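Local coordinates for protein 11R-lipoxygenase (Gersemia fruticosa, PDB 3VF1) that is a calcium-dependent lipoxygenase that probably inserts molecular oxygen into polyunsaturated fatty acids, using a single non-heme iron, at residues Y22-E27 and V104-I109; G81-I86 and Y119-Y124. One frame throughout, in Å; residues are numbered along the deposited sequence.

The two contacts lie in the PLAT β-sandwich of this lipoxygenase, one within a sheet and one between its two sheets. Interaction 1 is pairing within a sheet: strand 20-28 lies antiparallel to strand 100-109. Interaction 2 is packing between sheets: strand 116-124, the next neighbour of 100-109, faces strand 83-90 of the opposite sheet. Their centres are about 9 Å apart, and the segments alternate along the chain (22-27, 81-86, 104-109, 119-124), so the two contacts interlock. I106 joins them, its side chain touching I83 and F121 while its backbone O probably accepts a hydrogen bond from Y119 N. Backbone pairing and core packing thus tie together parts of the domain that are far apart in the sequence.

Interaction 1 of 2, residues Y22-E27 and V104-I109; sequences YKITVE and VIIEKI
In I24 and I106 the same first torsion (chi1 -55°) sets CG1 opposite the carbonyl carbon, and the two side chains run alongside each other, CG1 of I24 lying 4.1 Å from CG1 of I106. They belong to the antiparallel pairing of the two inner strands in one sheet of the PLAT β-sandwich. V26 and V104 share their face, which looks onto the second sheet, and CG2 of I24 meets CG1 of V104 at 3.8 Å. Cutting I24 back to an alanine would probably open a gap beside I106 and V104, and against I42 of the facing sheet. Four backbone hydrogen bonds hold the strands, the shortest from T25 N to I105 O at 2.7 Å. On the outer face K23 and E107 extend side by side, yet K23 NZ stays 4.8 Å from E107 OE1, too far for a salt bridge, though the opposite charges probably attract weakly. Towards one end K108, its chain bent, skirts the edge of the Y22 ring and donates a hydrogen bond from NZ to G81 O, while Y22 OH hydrogen-bonds to V78 O; K108 CE lies 3.6 Å from Y22 CE1.

Interaction 2 of 2, residues G81-I86 and Y119-Y124; sequences GEIAMI and YIFPCY
F121 and I86 meet through a CH-π contact: the CG2 methyl of I86 sits over the middle of the phenyl ring, 3.6 Å from the F121 centroid and only 14° off the ring normal. A chi1 of -62° puts F121 CG anti to the carbonyl carbon, from where the ring reaches across to the other sheet of the PLAT sandwich. The strands themselves come no nearer than 8.3 Å between their short axes and cross at -35°, so side chains fill the space between the layers.

Apolar packing continues at I83, which serves both rings. Its CB lies over one face of Y119, 4.0 Å from Y119 CD2, and in the plane of the F121 ring, at its edge; its CG2 branch approaches F121 CZ to 3.5 Å. From strand 100-109, I106 touches I83, I86 and F121, and V133 of the facing sheet adds to the packing on I86 and F121.

Contacts with backbone and polar groups are of another kind. The Y119 ring lies against the chain at I83, with CD2 of Y119 3.3 Å from I83 O. Y119 OH reaches the aliphatic part of E82, 3.3 Å from E82 CG, and the carboxylate stands perpendicular to the ring; E82 OE1 is turned to a salt bridge with K47. A84 and M85 both face T45 in a classic β bulge. The CB of M85 points away from 119-124, and its side chain touches helix 148-164; M85 CA lies 3.7 Å from F121 CE2.

No hydrogen bond crosses between these segments. The chemistry suggests that the fit here rests mainly on apolar packing, aromatic rings fitting against the branched side chains of I83 and I86.

Interaction 1 of 2, residues Y22-E27 and V104-I109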
ATOM      1  N   TYR A  22      28.573   0.256 -34.416  1.00 81.53           N
ATOM      2  CA  TYR A  22      27.537   0.253 -33.388  1.00 75.05           C
ATOM      3  C   TYR A  22      27.004   1.661 -33.152  1.00 72.22           C
ATOM      4  O   TYR A  22      27.766   2.567 -32.817  1.00 74.07           O
ATOM      5  CB  TYR A  22      28.094  -0.286 -32.068  1.00 71.38           C
ATOM      6  CG  TYR A  22      28.464  -1.751 -32.086  1.00 77.42           C
ATOM      7  CD1 TYR A  22      27.670  -2.684 -32.740  1.00 77.09           C
ATOM      8  CD2 TYR A  22      29.608  -2.201 -31.444  1.00 74.97           C
ATOM      9  CE1 TYR A  22      28.007  -4.021 -32.751  1.00 76.03           C
ATOM     10  CE2 TYR A  22      29.954  -3.535 -31.454  1.00 75.37           C
ATOM     11  CZ  TYR A  22      29.151  -4.441 -32.108  1.00 77.84           C
ATOM     12  OH  TYR A  22      29.493  -5.772 -32.116  1.00 76.82           O
ATOM     13  N   LYS A  23      25.699   1.839 -33.322  1.00 68.09           N
ATOM     14  CA  LYS A  23      25.058   3.112 -33.014  1.00 69.53           C
ATOM     15  C   LYS A  23      24.351   3.031 -31.665  1.00 67.53           C
ATOM     16  O   LYS A  23      23.202   2.599 -31.577  1.00 64.48           O
ATOM     17  CB  LYS A  23      24.065   3.499 -34.107  1.00 64.10           C
ATOM     18  CG  LYS A  23      23.387   4.838 -33.870  1.00 63.12           C
ATOM     19  CD  LYS A  23      22.540   5.252 -35.058  1.00 67.25           C
ATOM     20  CE  LYS A  23      21.925   6.625 -34.850  1.00 67.66           C
ATOM     21  NZ  LYS A  23      21.186   7.093 -36.056  1.00 75.55           N
ATOM     22  N   ILE A  24      25.050   3.454 -30.616  1.00 63.48           N
ATOM     23  CA  ILE A  24      24.538   3.359 -29.255  1.00 62.20           C
ATOM     24  C   ILE A  24      23.815   4.638 -28.847  1.00 61.68           C
ATOM     25  O   ILE A  24      24.408   5.713 -28.820  1.00 62.90           O
ATOM     26  CB  ILE A  24      25.678   3.088 -28.259  1.00 60.54           C
ATOM     27  CG1 ILE A  24      26.465   1.845 -28.685  1.00 59.24           C
ATOM     28  CG2 ILE A  24      25.125   2.922 -26.849  1.00 59.01           C
ATOM     29  CD1 ILE A  24      27.721   1.606 -27.877  1.00 61.43           C
ATOM     30  N   THR A  25      22.533   4.509 -28.524  1.00 60.09           N
ATOM     31  CA  THR A  25      21.727   5.642 -28.084  1.00 60.60           C
ATOM     32  C   THR A  25      21.318   5.466 -26.627  1.00 59.38           C
ATOM     33  O   THR A  25      20.719   4.456 -26.259  1.00 55.98           O
ATOM     34  CB  THR A  25      20.455   5.795 -28.935  1.00 55.86           C
ATOM     35  OG1 THR A  25      20.809   5.870 -30.321  1.00 63.15           O
ATOM     36  CG2 THR A  25      19.693   7.050 -28.535  1.00 58.20           C
ATOM     37  N   VAL A  26      21.642   6.455 -25.801  1.00 55.09           N
ATOM     38  CA  VAL A  26      21.337   6.395 -24.378  1.00 51.90           C
ATOM     39  C   VAL A  26      20.261   7.406 -24.010  1.00 53.27           C
ATOM     40  O   VAL A  26      20.418   8.607 -24.236  1.00 55.99           O
ATOM     41  CB  VAL A  26      22.588   6.676 -23.527  1.00 54.66           C
ATOM     42  CG1 VAL A  26      22.256   6.584 -22.044  1.00 50.74           C
ATOM     43  CG2 VAL A  26      23.704   5.708 -23.891  1.00 54.24           C
ATOM     44  N   GLU A  27      19.164   6.915 -23.441  1.00 52.00           N
ATOM     45  CA  GLU A  27      18.105   7.785 -22.948  1.00 50.89           C
ATOM     46  C   GLU A  27      18.217   7.941 -21.439  1.00 46.15           C
ATOM     47  O   GLU A  27      18.106   6.965 -20.696  1.00 44.88           O
ATOM     48  CB  GLU A  27      16.732   7.222 -23.311  1.00 51.63           C
ATOM     49  CG  GLU A  27      16.500   7.069 -24.804  1.00 60.38           C
ATOM     50  CD  GLU A  27      15.054   6.752 -25.139  1.00 72.09           C
ATOM     51  OE1 GLU A  27      14.230   6.671 -24.204  1.00 73.56           O
ATOM     52  OE2 GLU A  27      14.742   6.588 -26.339  1.00 68.88           O
ATOM     53  N   VAL A 104      18.883   1.812 -23.023  1.00 49.03           N
ATOM     54  CA  VAL A 104      19.901   1.958 -24.054  1.00 50.09           C
ATOM     55  C   VAL A 104      19.447   1.261 -25.332  1.00 48.49           C
ATOM     56  O   VAL A 104      18.902   0.160 -25.292  1.00 46.26           O
ATOM     57  CB  VAL A 104      21.247   1.361 -23.604  1.00 54.52           C
ATOM     58  CG1 VAL A 104      22.289   1.502 -24.705  1.00 55.31           C
ATOM     59  CG2 VAL A 104      21.724   2.032 -22.324  1.00 48.87           C
ATOM     60  N   ILE A 105      19.672   1.915 -26.466  1.00 51.44           N
ATOM     61  CA  ILE A 105      19.301   1.363 -27.762  1.00 50.66           C
ATOM     62  C   ILE A 105      20.530   1.254 -28.652  1.00 57.04           C
ATOM     63  O   ILE A 105      21.154   2.261 -28.987  1.00 58.72           O
ATOM     64  CB  ILE A 105      18.263   2.248 -28.469  1.00 52.84           C
ATOM     65  CG1 ILE A 105      17.045   2.462 -27.567  1.00 55.10           C
ATOM     66  CG2 ILE A 105      17.854   1.626 -29.799  1.00 54.14           C
ATOM     67  CD1 ILE A 105      16.057   3.472 -28.105  1.00 55.05           C
ATOM     68  N   ILE A 106      20.875   0.031 -29.037  1.00 58.33           N
ATOM     69  CA  ILE A 106      22.050  -0.204 -29.867  1.00 61.33           C
ATOM     70  C   ILE A 106      21.647  -0.732 -31.236  1.00 61.09           C
ATOM     71  O   ILE A 106      21.173  -1.860 -31.360  1.00 65.82           O
ATOM     72  CB  ILE A 106      23.006  -1.209 -29.205  1.00 57.33           C
ATOM     73  CG1 ILE A 106      23.373  -0.737 -27.795  1.00 56.50           C
ATOM     74  CG2 ILE A 106      24.256  -1.388 -30.054  1.00 65.84           C
ATOM     75  CD1 ILE A 106      24.246  -1.706 -27.030  1.00 54.89           C
ATOM     76  N   GLU A 107      21.839   0.088 -32.264  1.00 64.67           N
ATOM     77  CA  GLU A 107      21.540  -0.320 -33.631  1.00 70.44           C
ATOM     78  C   GLU A 107      22.803  -0.801 -34.337  1.00 75.55           C
ATOM     79  O   GLU A 107      23.850  -0.156 -34.271  1.00 74.76           O
ATOM     80  CB  GLU A 107      20.906   0.829 -34.416  1.00 70.30           C
ATOM     81  CG  GLU A 107      20.597   0.480 -35.864  1.00 79.14           C
ATOM     82  CD  GLU A 107      19.759   1.536 -36.558  1.00 81.56           C
ATOM     83  OE1 GLU A 107      19.492   2.589 -35.938  1.00 84.40           O
ATOM     84  OE2 GLU A 107      19.362   1.313 -37.721  1.00 78.23           O
ATOM     85  N   LYS A 108      22.696  -1.943 -35.008  1.00 79.71           N
ATOM     86  CA  LYS A 108      23.824  -2.527 -35.719  1.00 75.12           C
ATOM     87  C   LYS A 108      23.327  -3.316 -36.921  1.00 78.74           C
ATOM     88  O   LYS A 108      22.155  -3.231 -37.285  1.00 75.01           O
ATOM     89  CB  LYS A 108      24.617  -3.443 -34.788  1.00 72.78           C
ATOM     90  CG  LYS A 108      23.872  -4.705 -34.384  1.00 74.75           C
ATOM     91  CD  LYS A 108      24.736  -5.615 -33.522  1.00 73.85           C
ATOM     92  CE  LYS A 108      25.811  -6.323 -34.336  1.00 76.51           C
ATOM     93  NZ  LYS A 108      25.248  -7.330 -35.280  1.00 77.58           N
ATOM     94  N   ILE A 109      24.223  -4.083 -37.535  1.00 87.85           N
ATOM     95  CA  ILE A 109      23.861  -4.918 -38.675  1.00 84.41           C
ATOM     96  C   ILE A 109      24.526  -6.286 -38.589  1.00 78.79           C
ATOM     97  O   ILE A 109      25.727  -6.389 -38.346  1.00 78.80           O
ATOM     98  CB  ILE A 109      24.241  -4.250 -40.015  1.00 85.25           C
ATOM     99  CG1 ILE A 109      25.710  -3.819 -39.994  1.00 87.88           C
ATOM    100  CG2 ILE A 109      23.336  -3.059 -40.287  1.00 81.47           C
ATOM    101  CD1 ILE A 109      26.148  -3.039 -41.215  1.00 86.69           C
TER

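Interaction 2 of 2, residues G81-I86 and Y119-Y124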
ATOM      1  N   GLY A  81      27.531 -10.247 -33.011  1.00 66.81           N
ATOM      2  CA  GLY A  81      26.333 -10.871 -33.543  1.00 68.39           C
ATOM      3  C   GLY A  81      25.086 -10.257 -32.940  1.00 71.54           C
ATOM      4  O   GLY A  81      24.824  -9.071 -33.133  1.00 70.32           O
ATOM      5  N   GLU A  82      24.311 -11.062 -32.217  1.00 73.52           N
ATOM      6  CA  GLU A  82      23.152 -10.551 -31.490  1.00 72.01           C
ATOM      7  C   GLU A  82      23.549 -10.185 -30.067  1.00 66.61           C
ATOM      8  O   GLU A  82      24.102 -11.008 -29.340  1.00 64.86           O
ATOM      9  CB  GLU A  82      22.025 -11.582 -31.459  1.00 69.56           C
ATOM     10  CG  GLU A  82      21.340 -11.797 -32.797  1.00 78.25           C
ATOM     11  CD  GLU A  82      19.917 -12.301 -32.648  1.00 88.45           C
ATOM     12  OE1 GLU A  82      19.683 -13.182 -31.792  1.00 89.01           O
ATOM     13  OE2 GLU A  82      19.032 -11.811 -33.382  1.00 88.64           O
ATOM     14  N   ILE A  83      23.260  -8.949 -29.672  1.00 61.68           N
ATOM     15  CA  ILE A  83      23.634  -8.469 -28.349  1.00 61.43           C
ATOM     16  C   ILE A  83      22.632  -8.970 -27.317  1.00 59.17           C
ATOM     17  O   ILE A  83      21.444  -8.653 -27.383  1.00 57.21           O
ATOM     18  CB  ILE A  83      23.689  -6.931 -28.289  1.00 57.64           C
ATOM     19  CG1 ILE A  83      24.420  -6.369 -29.512  1.00 59.59           C
ATOM     20  CG2 ILE A  83      24.380  -6.485 -27.007  1.00 52.76           C
ATOM     21  CD1 ILE A  83      24.388  -4.861 -29.602  1.00 62.31           C
ATOM     22  N   ALA A  84      23.118  -9.759 -26.364  1.00 52.52           N
ATOM     23  CA  ALA A  84      22.262 -10.333 -25.335  1.00 52.33           C
ATOM     24  C   ALA A  84      22.214  -9.435 -24.103  1.00 52.62           C
ATOM     25  O   ALA A  84      21.206  -9.390 -23.400  1.00 53.26           O
ATOM     26  CB  ALA A  84      22.754 -11.718 -24.959  1.00 52.86           C
ATOM     27  N   MET A  85      23.307  -8.723 -23.849  1.00 51.64           N
ATOM     28  CA  MET A  85      23.395  -7.853 -22.685  1.00 51.11           C
ATOM     29  C   MET A  85      24.506  -6.824 -22.853  1.00 52.10           C
ATOM     30  O   MET A  85      25.354  -6.946 -23.735  1.00 57.70           O
ATOM     31  CB  MET A  85      23.649  -8.683 -21.428  1.00 48.11           C
ATOM     32  CG  MET A  85      25.011  -9.354 -21.396  1.00 49.74           C
ATOM     33  SD  MET A  85      25.200 -10.484 -20.005  1.00 61.95           S
ATOM     34  CE  MET A  85      24.047 -11.773 -20.464  1.00 56.26           C
ATOM     35  N   ILE A  86      24.489  -5.807 -21.996  1.00 49.28           N
ATOM     36  CA  ILE A  86      25.520  -4.779 -21.994  1.00 50.11           C
ATOM     37  C   ILE A  86      26.028  -4.590 -20.574  1.00 52.47           C
ATOM     38  O   ILE A  86      25.328  -4.901 -19.613  1.00 55.81           O
ATOM     39  CB  ILE A  86      24.978  -3.431 -22.507  1.00 51.65           C
ATOM     40  CG1 ILE A  86      23.996  -2.830 -21.497  1.00 52.92           C
ATOM     41  CG2 ILE A  86      24.316  -3.610 -23.867  1.00 48.38           C
ATOM     42  CD1 ILE A  86      23.407  -1.498 -21.920  1.00 52.40           C
ATOM     43  N   TYR A 119      18.594  -3.237 -30.618  1.00 59.42           N
ATOM     44  CA  TYR A 119      18.546  -4.019 -29.389  1.00 57.11           C
ATOM     45  C   TYR A 119      18.256  -3.104 -28.205  1.00 58.48           C
ATOM     46  O   TYR A 119      19.128  -2.358 -27.758  1.00 55.97           O
ATOM     47  CB  TYR A 119      19.867  -4.759 -29.179  1.00 58.48           C
ATOM     48  CG  TYR A 119      20.160  -5.782 -30.256  1.00 66.01           C
ATOM     49  CD1 TYR A 119      20.520  -5.385 -31.537  1.00 70.69           C
ATOM     50  CD2 TYR A 119      20.076  -7.142 -29.991  1.00 68.88           C
ATOM     51  CE1 TYR A 119      20.785  -6.313 -32.525  1.00 72.66           C
ATOM     52  CE2 TYR A 119      20.340  -8.079 -30.973  1.00 71.62           C
ATOM     53  CZ  TYR A 119      20.695  -7.658 -32.237  1.00 74.89           C
ATOM     54  OH  TYR A 119      20.960  -8.583 -33.221  1.00 75.79           O
ATOM     55  N   ILE A 120      17.026  -3.165 -27.703  1.00 55.55           N
ATOM     56  CA  ILE A 120      16.602  -2.304 -26.605  1.00 47.48           C
ATOM     57  C   ILE A 120      16.998  -2.916 -25.265  1.00 46.18           C
ATOM     58  O   ILE A 120      16.814  -4.112 -25.041  1.00 46.15           O
ATOM     59  CB  ILE A 120      15.076  -2.085 -26.611  1.00 49.00           C
ATOM     60  CG1 ILE A 120      14.576  -1.753 -28.020  1.00 48.03           C
ATOM     61  CG2 ILE A 120      14.696  -0.978 -25.638  1.00 53.71           C
ATOM     62  CD1 ILE A 120      15.090  -0.442 -28.563  1.00 55.19           C
ATOM     63  N   PHE A 121      17.536  -2.087 -24.378  1.00 45.37           N
ATOM     64  CA  PHE A 121      17.956  -2.547 -23.060  1.00 48.77           C
ATOM     65  C   PHE A 121      17.281  -1.732 -21.960  1.00 49.06           C
ATOM     66  O   PHE A 121      17.810  -0.706 -21.530  1.00 46.15           O
ATOM     67  CB  PHE A 121      19.477  -2.455 -22.931  1.00 47.74           C
ATOM     68  CG  PHE A 121      20.216  -3.320 -23.908  1.00 45.98           C
ATOM     69  CD1 PHE A 121      20.510  -2.859 -25.178  1.00 49.95           C
ATOM     70  CD2 PHE A 121      20.613  -4.600 -23.558  1.00 47.58           C
ATOM     71  CE1 PHE A 121      21.186  -3.655 -26.079  1.00 47.88           C
ATOM     72  CE2 PHE A 121      21.288  -5.399 -24.457  1.00 48.49           C
ATOM     73  CZ  PHE A 121      21.575  -4.924 -25.719  1.00 48.50           C
ATOM     74  N   PRO A 122      16.104  -2.189 -21.501  1.00 49.13           N
ATOM     75  CA  PRO A 122      15.367  -1.504 -20.434  1.00 42.83           C
ATOM     76  C   PRO A 122      16.166  -1.513 -19.137  1.00 43.48           C
ATOM     77  O   PRO A 122      16.489  -2.588 -18.631  1.00 48.60           O
ATOM     78  CB  PRO A 122      14.088  -2.342 -20.289  1.00 45.03           C
ATOM     79  CG  PRO A 122      14.003  -3.161 -21.541  1.00 46.55           C
ATOM     80  CD  PRO A 122      15.414  -3.409 -21.949  1.00 44.01           C
ATOM     81  N   CYS A 123      16.484  -0.334 -18.613  1.00 43.17           N
ATOM     82  CA  CYS A 123      17.393  -0.222 -17.477  1.00 42.44           C
ATOM     83  C   CYS A 123      16.707   0.373 -16.247  1.00 42.61           C
ATOM     84  O   CYS A 123      16.318  -0.358 -15.334  1.00 42.32           O
ATOM     85  CB  CYS A 123      18.610   0.619 -17.869  1.00 41.89           C
ATOM     86  SG  CYS A 123      19.840   0.807 -16.565  1.00 55.28           S
ATOM     87  N   TYR A 124      16.562   1.694 -16.226  1.00 42.50           N
ATOM     88  CA  TYR A 124      15.955   2.385 -15.091  1.00 41.01           C
ATOM     89  C   TYR A 124      16.722   2.105 -13.800  1.00 40.64           C
ATOM     90  O   TYR A 124      16.145   1.695 -12.792  1.00 40.32           O
ATOM     91  CB  TYR A 124      14.487   1.982 -14.957  1.00 38.33           C
ATOM     92  CG  TYR A 124      13.712   2.202 -16.234  1.00 37.95           C
ATOM     93  CD1 TYR A 124      13.326   3.477 -16.618  1.00 38.01           C
ATOM     94  CD2 TYR A 124      13.384   1.140 -17.064  1.00 37.65           C
ATOM     95  CE1 TYR A 124      12.626   3.690 -17.789  1.00 39.96           C
ATOM     96  CE2 TYR A 124      12.682   1.342 -18.237  1.00 37.88           C
ATOM     97  CZ  TYR A 124      12.307   2.620 -18.595  1.00 40.46           C
ATOM     98  OH  TYR A 124      11.610   2.833 -19.764  1.00 45.90           O
TER